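Alp7A (Bacillus subtilis, PDB 5EC0) binds adenine nucleotide as a bacterial actin-like protein and probably forms the cytoskeletal filaments that segregate plasmid DNA. Local coordinates at residues 152-157 with 169-174; 1-6 with 118-123; 50-55 with 105-110. All coordinates share one frame; numbering follows the deposited sequence.

Interaction 1: 152-157 with 169-174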
loop_
_atom_site.group_PDB
_atom_site.type_symbol
_atom_site.label_atom_id
_atom_site.label_comp_id
_atom_site.label_asym_id
_atom_site.label_seq_id
_atom_site.Cartn_x
_atom_site.Cartn_y
_atom_site.Cartn_z
ATOM N N LEU A 152 10.436 13.862 8.903
ATOM C CA LEU A 152 10.410 15.148 9.611
ATOM C C LEU A 152 11.525 16.100 9.146
ATOM O O LEU A 152 12.656 15.678 8.873
ATOM C CB LEU A 152 10.535 14.923 11.130
ATOM C CG LEU A 152 10.137 16.078 12.049
ATOM C CD1 LEU A 152 8.673 16.435 11.804
ATOM C CD2 LEU A 152 10.360 15.735 13.530
ATOM N N GLY A 153 11.205 17.389 9.064
ATOM C CA GLY A 153 12.201 18.392 8.719
ATOM C C GLY A 153 12.252 18.789 7.248
ATOM O O GLY A 153 11.307 18.559 6.469
ATOM N N THR A 154 13.388 19.372 6.878
ATOM C CA THR A 154 13.596 20.004 5.587
ATOM C C THR A 154 14.395 19.116 4.628
ATOM O O THR A 154 15.460 18.611 4.979
ATOM C CB THR A 154 14.336 21.335 5.766
ATOM O OG1 THR A 154 13.601 22.161 6.675
ATOM C CG2 THR A 154 14.511 22.053 4.418
ATOM N N HIS A 155 13.870 18.930 3.428
ATOM C CA HIS A 155 14.551 18.145 2.405
ATOM C C HIS A 155 14.568 18.885 1.088
ATOM O O HIS A 155 13.722 19.740 0.840
ATOM C CB HIS A 155 13.866 16.797 2.209
ATOM C CG HIS A 155 13.431 16.159 3.492
ATOM N ND1 HIS A 155 14.313 15.531 4.343
ATOM C CD2 HIS A 155 12.211 16.050 4.059
ATOM C CE1 HIS A 155 13.650 15.063 5.389
ATOM N NE2 HIS A 155 12.371 15.362 5.236
ATOM N N GLN A 156 15.517 18.544 0.230
ATOM C CA GLN A 156 15.464 19.055 -1.132
ATOM C C GLN A 156 15.498 17.954 -2.159
ATOM O O GLN A 156 16.125 16.912 -1.958
ATOM C CB GLN A 156 16.608 20.013 -1.390
ATOM C CG GLN A 156 16.592 21.203 -0.489
ATOM C CD GLN A 156 17.652 22.182 -0.876
ATOM O OE1 GLN A 156 18.839 21.949 -0.642
ATOM N NE2 GLN A 156 17.241 23.279 -1.501
ATOM N N VAL A 157 14.818 18.194 -3.269
ATOM C CA VAL A 157 14.908 17.298 -4.401
ATOM C C VAL A 157 14.889 18.116 -5.693
ATOM O O VAL A 157 14.204 19.145 -5.774
ATOM C CB VAL A 157 13.767 16.251 -4.379
ATOM C CG1 VAL A 157 12.402 16.933 -4.377
ATOM C CG2 VAL A 157 13.903 15.267 -5.556
ATOM N N THR A 169 12.329 22.628 -2.260
ATOM C CA THR A 169 12.503 22.432 -0.816
ATOM C C THR A 169 11.191 21.942 -0.209
ATOM O O THR A 169 10.140 22.556 -0.410
ATOM C CB THR A 169 12.963 23.713 -0.110
ATOM O OG1 THR A 169 14.176 24.165 -0.706
ATOM C CG2 THR A 169 13.219 23.468 1.363
ATOM N N ILE A 170 11.260 20.831 0.520
ATOM C CA ILE A 170 10.089 20.224 1.154
ATOM C C ILE A 170 10.258 20.209 2.678
ATOM O O ILE A 170 11.189 19.584 3.198
ATOM C CB ILE A 170 9.848 18.769 0.639
ATOM C CG1 ILE A 170 9.567 18.775 -0.866
ATOM C CG2 ILE A 170 8.717 18.096 1.378
ATOM C CD1 ILE A 170 9.821 17.424 -1.536
ATOM N N LYS A 171 9.354 20.896 3.378
ATOM C CA LYS A 171 9.411 21.010 4.836
ATOM C C LYS A 171 8.272 20.271 5.505
ATOM O O LYS A 171 7.102 20.631 5.354
ATOM C CB LYS A 171 9.395 22.474 5.275
ATOM C CG LYS A 171 10.696 23.217 4.943
ATOM C CD LYS A 171 10.511 24.723 5.031
ATOM C CE LYS A 171 11.825 25.449 4.842
ATOM N NZ LYS A 171 11.619 26.917 4.703
ATOM N N VAL A 172 8.627 19.229 6.245
ATOM C CA VAL A 172 7.633 18.424 6.952
ATOM C C VAL A 172 7.603 18.856 8.403
ATOM O O VAL A 172 8.564 18.629 9.141
ATOM C CB VAL A 172 7.949 16.926 6.846
ATOM C CG1 VAL A 172 7.012 16.110 7.765
ATOM C CG2 VAL A 172 7.857 16.476 5.379
ATOM N N GLU A 173 6.509 19.509 8.789
ATOM C CA GLU A 173 6.384 20.114 10.111
ATOM C C GLU A 173 6.212 19.073 11.211
ATOM O O GLU A 173 6.833 19.165 12.265
ATOM C CB GLU A 173 5.204 21.089 10.138
ATOM C CG GLU A 173 5.253 22.166 9.045
ATOM C CD GLU A 173 4.188 23.238 9.226
ATOM O OE1 GLU A 173 3.293 23.066 10.090
ATOM O OE2 GLU A 173 4.252 24.260 8.511
ATOM N N ASP A 174 5.356 18.089 10.958
ATOM C CA ASP A 174 5.068 17.046 11.930
ATOM C C ASP A 174 4.921 15.708 11.215
ATOM O O ASP A 174 4.363 15.648 10.124
ATOM C CB ASP A 174 3.799 17.383 12.709
ATOM C CG ASP A 174 3.638 16.546 13.947
ATOM O OD1 ASP A 174 4.649 15.963 14.403
ATOM O OD2 ASP A 174 2.502 16.478 14.468
#
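Gly153 and Val172 are joined by two backbone bonds as an antiparallel hydrogen-bonded pair. Gly153 N lies 2.9 Å from Val172 O, and the return bond runs from Val172 N to Gly153 O (2.8 Å). At the backbone angles of Gly153, a CB would press on the carbonyl oxygen of Leu152. His155 and Ile170 form the second such pair, with Ile170 N only 2.7 Å from His155 O. CA-H...O contacts from Thr154 and Lys171 lie between the two pairs, and Thr169 CA approaches His155 O just past the second.

The two segments are the facing arms of a beta hairpin made by strands 153-159 and 166-179, part of the large mixed sheet of this actin-like fold.

Among polar side chains, Gln156 and Thr169 run side by side on one face. With CG of Gln156 anti to its carbonyl carbon (chi1 -61°) and the chain extended, NE2 donates to Thr169 OG1 over 3.3 Å, the oxygen lying 25° out of the amide plane. Nearby, Lys171 CG passes Thr154 OG1 at 3.5 Å, while its NZ goes on to a salt bridge with Glu119. His155 belongs to the other face; its NE2 bonds Phe151 O and its ring meets Tyr98 edge-to-face.

Apolar contacts are few. The methyls Thr154 CG2 and Thr169 CG2 touch diagonally at 3.6 Å. Leu152 CD1 lies loosely by Val172 CG1 and sets its methyl against a backbone carbonyl, 3.3 Å from Glu173 O. On the His155 face, Val157 CG1 meets Ile170 CD1 (3.9 Å) beneath Leu102 of helix 95-112.

Interaction 2: 1-6 with 118-123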
loop_
_atom_site.group_PDB
_atom_site.type_symbol
_atom_site.label_atom_id
_atom_site.label_comp_id
_atom_site.label_asym_id
_atom_site.label_seq_id
_atom_site.Cartn_x
_atom_site.Cartn_y
_atom_site.Cartn_z
ATOM N N MET A 1 3.769 26.103 -1.831
ATOM C CA MET A 1 2.576 25.270 -1.726
ATOM C C MET A 1 2.442 24.667 -0.334
ATOM O O MET A 1 3.405 24.135 0.217
ATOM C CB MET A 1 2.597 24.145 -2.768
ATOM C CG MET A 1 1.620 23.017 -2.451
ATOM S SD MET A 1 1.735 21.540 -3.491
ATOM C CE MET A 1 0.879 22.108 -4.952
ATOM N N ASN A 2 1.241 24.746 0.228
ATOM C CA ASN A 2 0.983 24.157 1.526
ATOM C C ASN A 2 0.069 22.929 1.482
ATOM O O ASN A 2 -1.037 22.978 0.946
ATOM C CB ASN A 2 0.380 25.197 2.464
ATOM C CG ASN A 2 -0.028 24.592 3.781
ATOM O OD1 ASN A 2 0.819 24.286 4.620
ATOM N ND2 ASN A 2 -1.325 24.368 3.957
ATOM N N ILE A 3 0.546 21.836 2.072
ATOM C CA ILE A 3 -0.191 20.578 2.174
ATOM C C ILE A 3 -0.585 20.281 3.623
ATOM O O ILE A 3 0.268 20.294 4.504
ATOM C CB ILE A 3 0.647 19.398 1.658
ATOM C CG1 ILE A 3 0.889 19.518 0.160
ATOM C CG2 ILE A 3 -0.025 18.052 1.983
ATOM C CD1 ILE A 3 1.801 18.436 -0.341
ATOM N N SER A 4 -1.860 19.992 3.871
ATOM C CA SER A 4 -2.332 19.787 5.237
ATOM C C SER A 4 -2.054 18.373 5.735
ATOM O O SER A 4 -1.573 18.187 6.853
ATOM C CB SER A 4 -3.831 20.080 5.342
ATOM O OG SER A 4 -4.096 21.424 5.002
ATOM N N ARG A 5 -2.380 17.379 4.911
ATOM C CA ARG A 5 -2.258 15.975 5.297
ATOM C C ARG A 5 -1.610 15.173 4.181
ATOM O O ARG A 5 -2.050 15.223 3.025
ATOM C CB ARG A 5 -3.635 15.366 5.623
ATOM C CG ARG A 5 -4.456 16.128 6.674
ATOM C CD ARG A 5 -5.851 15.502 6.892
ATOM N NE ARG A 5 -6.453 15.054 5.629
ATOM C CZ ARG A 5 -7.072 15.852 4.766
ATOM N NH1 ARG A 5 -7.184 17.142 5.029
ATOM N NH2 ARG A 5 -7.571 15.365 3.637
ATOM N N MET A 6 -0.560 14.437 4.508
ATOM C CA MET A 6 -0.012 13.509 3.537
ATOM C C MET A 6 0.214 12.138 4.163
ATOM O O MET A 6 0.976 11.992 5.118
ATOM C CB MET A 6 1.290 14.035 2.943
ATOM C CG MET A 6 1.942 13.032 2.005
ATOM S SD MET A 6 3.259 13.804 1.089
ATOM C CE MET A 6 3.774 12.461 0.016
ATOM N N ASN A 118 8.839 27.036 -5.569
ATOM C CA ASN A 118 9.868 26.023 -5.323
ATOM C C ASN A 118 9.865 25.448 -3.907
ATOM O O ASN A 118 10.847 24.837 -3.481
ATOM C CB ASN A 118 11.253 26.597 -5.621
ATOM C CG ASN A 118 11.421 26.985 -7.082
ATOM O OD1 ASN A 118 11.010 26.254 -7.977
ATOM N ND2 ASN A 118 12.017 28.145 -7.324
ATOM N N GLU A 119 8.766 25.628 -3.180
ATOM C CA GLU A 119 8.725 25.202 -1.786
ATOM C C GLU A 119 7.406 24.541 -1.439
ATOM O O GLU A 119 6.342 25.030 -1.819
ATOM C CB GLU A 119 8.969 26.392 -0.848
ATOM C CG GLU A 119 9.764 26.029 0.410
ATOM C CD GLU A 119 9.633 27.059 1.518
ATOM O OE1 GLU A 119 10.636 27.745 1.823
ATOM O OE2 GLU A 119 8.526 27.169 2.090
ATOM N N VAL A 120 7.491 23.427 -0.712
ATOM C CA VAL A 120 6.316 22.728 -0.207
ATOM C C VAL A 120 6.425 22.548 1.301
ATOM O O VAL A 120 7.421 22.002 1.790
ATOM C CB VAL A 120 6.134 21.331 -0.869
ATOM C CG1 VAL A 120 5.021 20.539 -0.174
ATOM C CG2 VAL A 120 5.841 21.481 -2.344
ATOM N N THR A 121 5.414 23.021 2.027
ATOM C CA THR A 121 5.253 22.701 3.441
ATOM C C THR A 121 4.160 21.635 3.659
ATOM O O THR A 121 3.073 21.713 3.091
ATOM C CB THR A 121 4.908 23.962 4.279
ATOM O OG1 THR A 121 3.866 24.697 3.628
ATOM C CG2 THR A 121 6.116 24.855 4.434
ATOM N N ILE A 122 4.471 20.632 4.474
ATOM C CA ILE A 122 3.527 19.587 4.842
ATOM C C ILE A 122 3.284 19.633 6.358
ATOM O O ILE A 122 4.216 19.433 7.150
ATOM C CB ILE A 122 4.043 18.179 4.451
ATOM C CG1 ILE A 122 4.242 18.079 2.940
ATOM C CG2 ILE A 122 3.090 17.092 4.945
ATOM C CD1 ILE A 122 5.141 16.937 2.534
ATOM N N GLU A 123 2.047 19.912 6.764
ATOM C CA GLU A 123 1.745 20.075 8.191
ATOM C C GLU A 123 1.840 18.747 8.920
ATOM O O GLU A 123 2.400 18.670 10.005
ATOM C CB GLU A 123 0.356 20.675 8.386
ATOM C CG GLU A 123 0.215 22.064 7.796
ATOM C CD GLU A 123 -1.118 22.707 8.129
ATOM O OE1 GLU A 123 -1.718 22.342 9.162
ATOM O OE2 GLU A 123 -1.561 23.578 7.358
#
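Asn2 keeps CG anti to its backbone N (chi1 174°), and Thr121 turns OG1 in between its own backbone N and carbonyl carbon (chi1 47°); these two rotations bring Asn2 OD1 and Thr121 OG1 within 3.2 Å of each other. The amide of Asn2 also reaches Glu123, whose side chain crosses it at about a right angle; here Asn2 ND2 makes a weak bond to Glu123 OE2 over 3.5 Å, amide and carboxylate planes being 36° apart. The stronger tie of that carboxylate is the salt bridge from OE1 to Lys380 in helix 364-386.

Beneath these side chains runs a parallel ladder. Met1 N bonds Glu119 O at 2.8 Å and also the carboxylate oxygen OD2 of Asp117. Thr121 N then returns to Met1 O (2.9 Å). Ile3 uses both its backbone groups, N to Thr121 O (2.7 Å) and O to Glu123 N (2.9 Å).

The face bearing Ile3 and Ile122 is apolar. The two lie side by side, and Ile3 CD1 reaches back to Val120 CG1 (3.8 Å), under Thr105 and Tyr108 of helix 95-112. Beyond the corner at Ser4, Met6 comes back to place SD by Ile122 CD1 (3.9 Å). Parallel pairing of the first strand with the strand that follows this helix is the arrangement of the ribonuclease H-like fold shared by actin-family domains.

Interaction 3: 50-55 with 105-110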
loop_
_atom_site.group_PDB
_atom_site.type_symbol
_atom_site.label_atom_id
_atom_site.label_comp_id
_atom_site.label_asym_id
_atom_site.label_seq_id
_atom_site.Cartn_x
_atom_site.Cartn_y
_atom_site.Cartn_z
ATOM N N ALA A 50 1.127 16.371 -15.999
ATOM C CA ALA A 50 0.619 15.019 -15.810
ATOM C C ALA A 50 1.587 14.004 -16.399
ATOM O O ALA A 50 1.647 12.873 -15.944
ATOM C CB ALA A 50 -0.768 14.862 -16.429
ATOM N N ASP A 51 2.354 14.422 -17.404
ATOM C CA ASP A 51 3.289 13.521 -18.065
ATOM C C ASP A 51 4.474 13.172 -17.165
ATOM O O ASP A 51 5.166 12.194 -17.395
ATOM C CB ASP A 51 3.791 14.131 -19.376
ATOM C CG ASP A 51 2.691 14.258 -20.422
ATOM O OD1 ASP A 51 1.719 13.478 -20.360
ATOM O OD2 ASP A 51 2.806 15.129 -21.315
ATOM N N LEU A 52 4.695 13.964 -16.126
ATOM C CA LEU A 52 5.835 13.756 -15.243
ATOM C C LEU A 52 5.758 12.428 -14.478
ATOM O O LEU A 52 6.777 11.855 -14.105
ATOM C CB LEU A 52 5.935 14.913 -14.258
ATOM C CG LEU A 52 7.087 14.903 -13.255
ATOM C CD1 LEU A 52 8.439 14.952 -13.981
ATOM C CD2 LEU A 52 6.935 16.063 -12.284
ATOM N N LYS A 53 4.543 11.948 -14.245
ATOM C CA LYS A 53 4.342 10.783 -13.395
ATOM C C LYS A 53 5.106 9.574 -13.930
ATOM O O LYS A 53 5.732 8.842 -13.160
ATOM C CB LYS A 53 2.851 10.458 -13.274
ATOM C CG LYS A 53 2.520 9.541 -12.117
ATOM C CD LYS A 53 1.032 9.273 -12.038
ATOM C CE LYS A 53 0.771 7.809 -11.732
ATOM N NZ LYS A 53 -0.647 7.538 -11.378
ATOM N N ASP A 54 5.089 9.398 -15.249
ATOM C CA ASP A 54 5.793 8.287 -15.884
ATOM C C ASP A 54 7.224 8.664 -16.232
ATOM O O ASP A 54 7.947 7.871 -16.826
ATOM C CB ASP A 54 5.068 7.818 -17.160
ATOM C CG ASP A 54 3.735 7.121 -16.871
ATOM O OD1 ASP A 54 3.425 6.864 -15.680
ATOM O OD2 ASP A 54 3.005 6.821 -17.848
ATOM N N ARG A 55 7.638 9.874 -15.884
ATOM C CA ARG A 55 8.949 10.346 -16.328
ATOM C C ARG A 55 9.744 10.921 -15.149
ATOM O O ARG A 55 10.376 11.971 -15.269
ATOM C CB ARG A 55 8.797 11.383 -17.455
ATOM C CG ARG A 55 7.979 10.874 -18.683
ATOM C CD ARG A 55 7.702 11.968 -19.707
ATOM N NE ARG A 55 6.853 11.505 -20.817
ATOM C CZ ARG A 55 7.279 11.171 -22.037
ATOM N NH1 ARG A 55 8.569 11.241 -22.354
ATOM N NH2 ARG A 55 6.404 10.773 -22.959
ATOM N N THR A 105 6.090 13.815 -3.955
ATOM C CA THR A 105 5.749 15.167 -3.542
ATOM C C THR A 105 6.026 16.179 -4.685
ATOM O O THR A 105 5.248 17.101 -4.906
ATOM C CB THR A 105 6.541 15.580 -2.285
ATOM O OG1 THR A 105 6.340 14.620 -1.236
ATOM C CG2 THR A 105 6.109 16.967 -1.816
ATOM N N ALA A 106 7.141 16.005 -5.393
ATOM C CA ALA A 106 7.496 16.904 -6.485
ATOM C C ALA A 106 6.499 16.760 -7.633
ATOM O O ALA A 106 6.136 17.742 -8.295
ATOM C CB ALA A 106 8.909 16.631 -6.966
ATOM N N TYR A 107 6.047 15.529 -7.851
ATOM C CA TYR A 107 5.031 15.269 -8.859
ATOM C C TYR A 107 3.721 15.987 -8.534
ATOM O O TYR A 107 3.111 16.632 -9.395
ATOM C CB TYR A 107 4.769 13.776 -8.992
ATOM C CG TYR A 107 3.530 13.505 -9.804
ATOM C CD1 TYR A 107 3.474 13.844 -11.152
ATOM C CD2 TYR A 107 2.405 12.938 -9.220
ATOM C CE1 TYR A 107 2.338 13.609 -11.903
ATOM C CE2 TYR A 107 1.266 12.697 -9.962
ATOM C CZ TYR A 107 1.244 13.038 -11.306
ATOM O OH TYR A 107 0.113 12.807 -12.040
ATOM N N TYR A 108 3.283 15.862 -7.286
ATOM C CA TYR A 108 2.047 16.508 -6.865
ATOM C C TYR A 108 2.175 18.025 -6.985
ATOM O O TYR A 108 1.224 18.704 -7.384
ATOM C CB TYR A 108 1.690 16.116 -5.434
ATOM C CG TYR A 108 0.424 16.765 -4.931
ATOM C CD1 TYR A 108 -0.823 16.180 -5.168
ATOM C CD2 TYR A 108 0.468 17.950 -4.205
ATOM C CE1 TYR A 108 -1.988 16.762 -4.699
ATOM C CE2 TYR A 108 -0.697 18.551 -3.740
ATOM C CZ TYR A 108 -1.923 17.951 -3.984
ATOM O OH TYR A 108 -3.082 18.540 -3.511
ATOM N N GLN A 109 3.356 18.551 -6.651
ATOM C CA GLN A 109 3.594 19.987 -6.761
ATOM C C GLN A 109 3.488 20.443 -8.213
ATOM O O GLN A 109 2.900 21.489 -8.496
ATOM C CB GLN A 109 4.962 20.370 -6.198
ATOM C CG GLN A 109 5.116 21.851 -5.923
ATOM C CD GLN A 109 5.372 22.714 -7.175
ATOM O OE1 GLN A 109 6.128 22.333 -8.077
ATOM N NE2 GLN A 109 4.738 23.884 -7.222
ATOM N N ALA A 110 4.066 19.663 -9.125
ATOM C CA ALA A 110 4.038 19.999 -10.550
ATOM C C ALA A 110 2.621 19.902 -11.104
ATOM O O ALA A 110 2.217 20.715 -11.926
ATOM C CB ALA A 110 4.967 19.090 -11.334
#
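Lys53 lays its aliphatic chain over one face of the Tyr107 ring. CG sits 4.0 Å from the ring centroid and 20° off the normal, a CH-pi contact offset toward the rim; CB approaches CE1 of Tyr107 at 3.5 Å, and CD follows to 3.7 Å from the Tyr107 OH. Leu52 meets the same ring at its edge, its CB 4.1 Å from Tyr107 CD1, and its CD2 meets Ala110 CB at 3.7 Å, one turn on from Tyr107. No hydrogen bond crosses the contact.

The ring is brought out to the loop because Tyr107 holds CG anti to its backbone N (chi1 168°). On the other side, residues 50-53 have helical backbone angles, and a bond from Arg55 N to Leu52 O (2.8 Å) closes the turn. Replacing Tyr107 by an alanine would probably leave the Lys53 methylenes and Leu52 CB without their aromatic partner and open a gap between loop and helix.

Farther out, Phe24 packs edge-to-face on Tyr107, and Lys53 NZ makes a weak bond to Glu25 O, both on strand 22-33. The contact thus packs the loop leading from helix 35-38 to strand 56-62 on helix 95-112, whose Ala106 touches Leu168 on strand 166-179.

How the interactions relate
From the N terminus, after pairing with strand 14-19, the first strand gains a parallel partner 111 residues on, where interaction 2 closes the widest loop of the three. Interaction 3 falls wholly within that span, closing a loop of 49 residues that ends on helix 95-112, the helix leading into strand 119-129. Interaction 1 follows in series as a hairpin, with 11 residues between its segments, and no two loops cross. Interactions 1 and 2 share one sheet: Lys171 N and O probably bond Val120 O and Ile122 N, joining strands 166-179 and 119-129. Helix 95-112 lies against both, with Thr105 reaching Ile170 and Met6, and through Tyr107 it also holds the loop 50-55 that leads into strand 56-62.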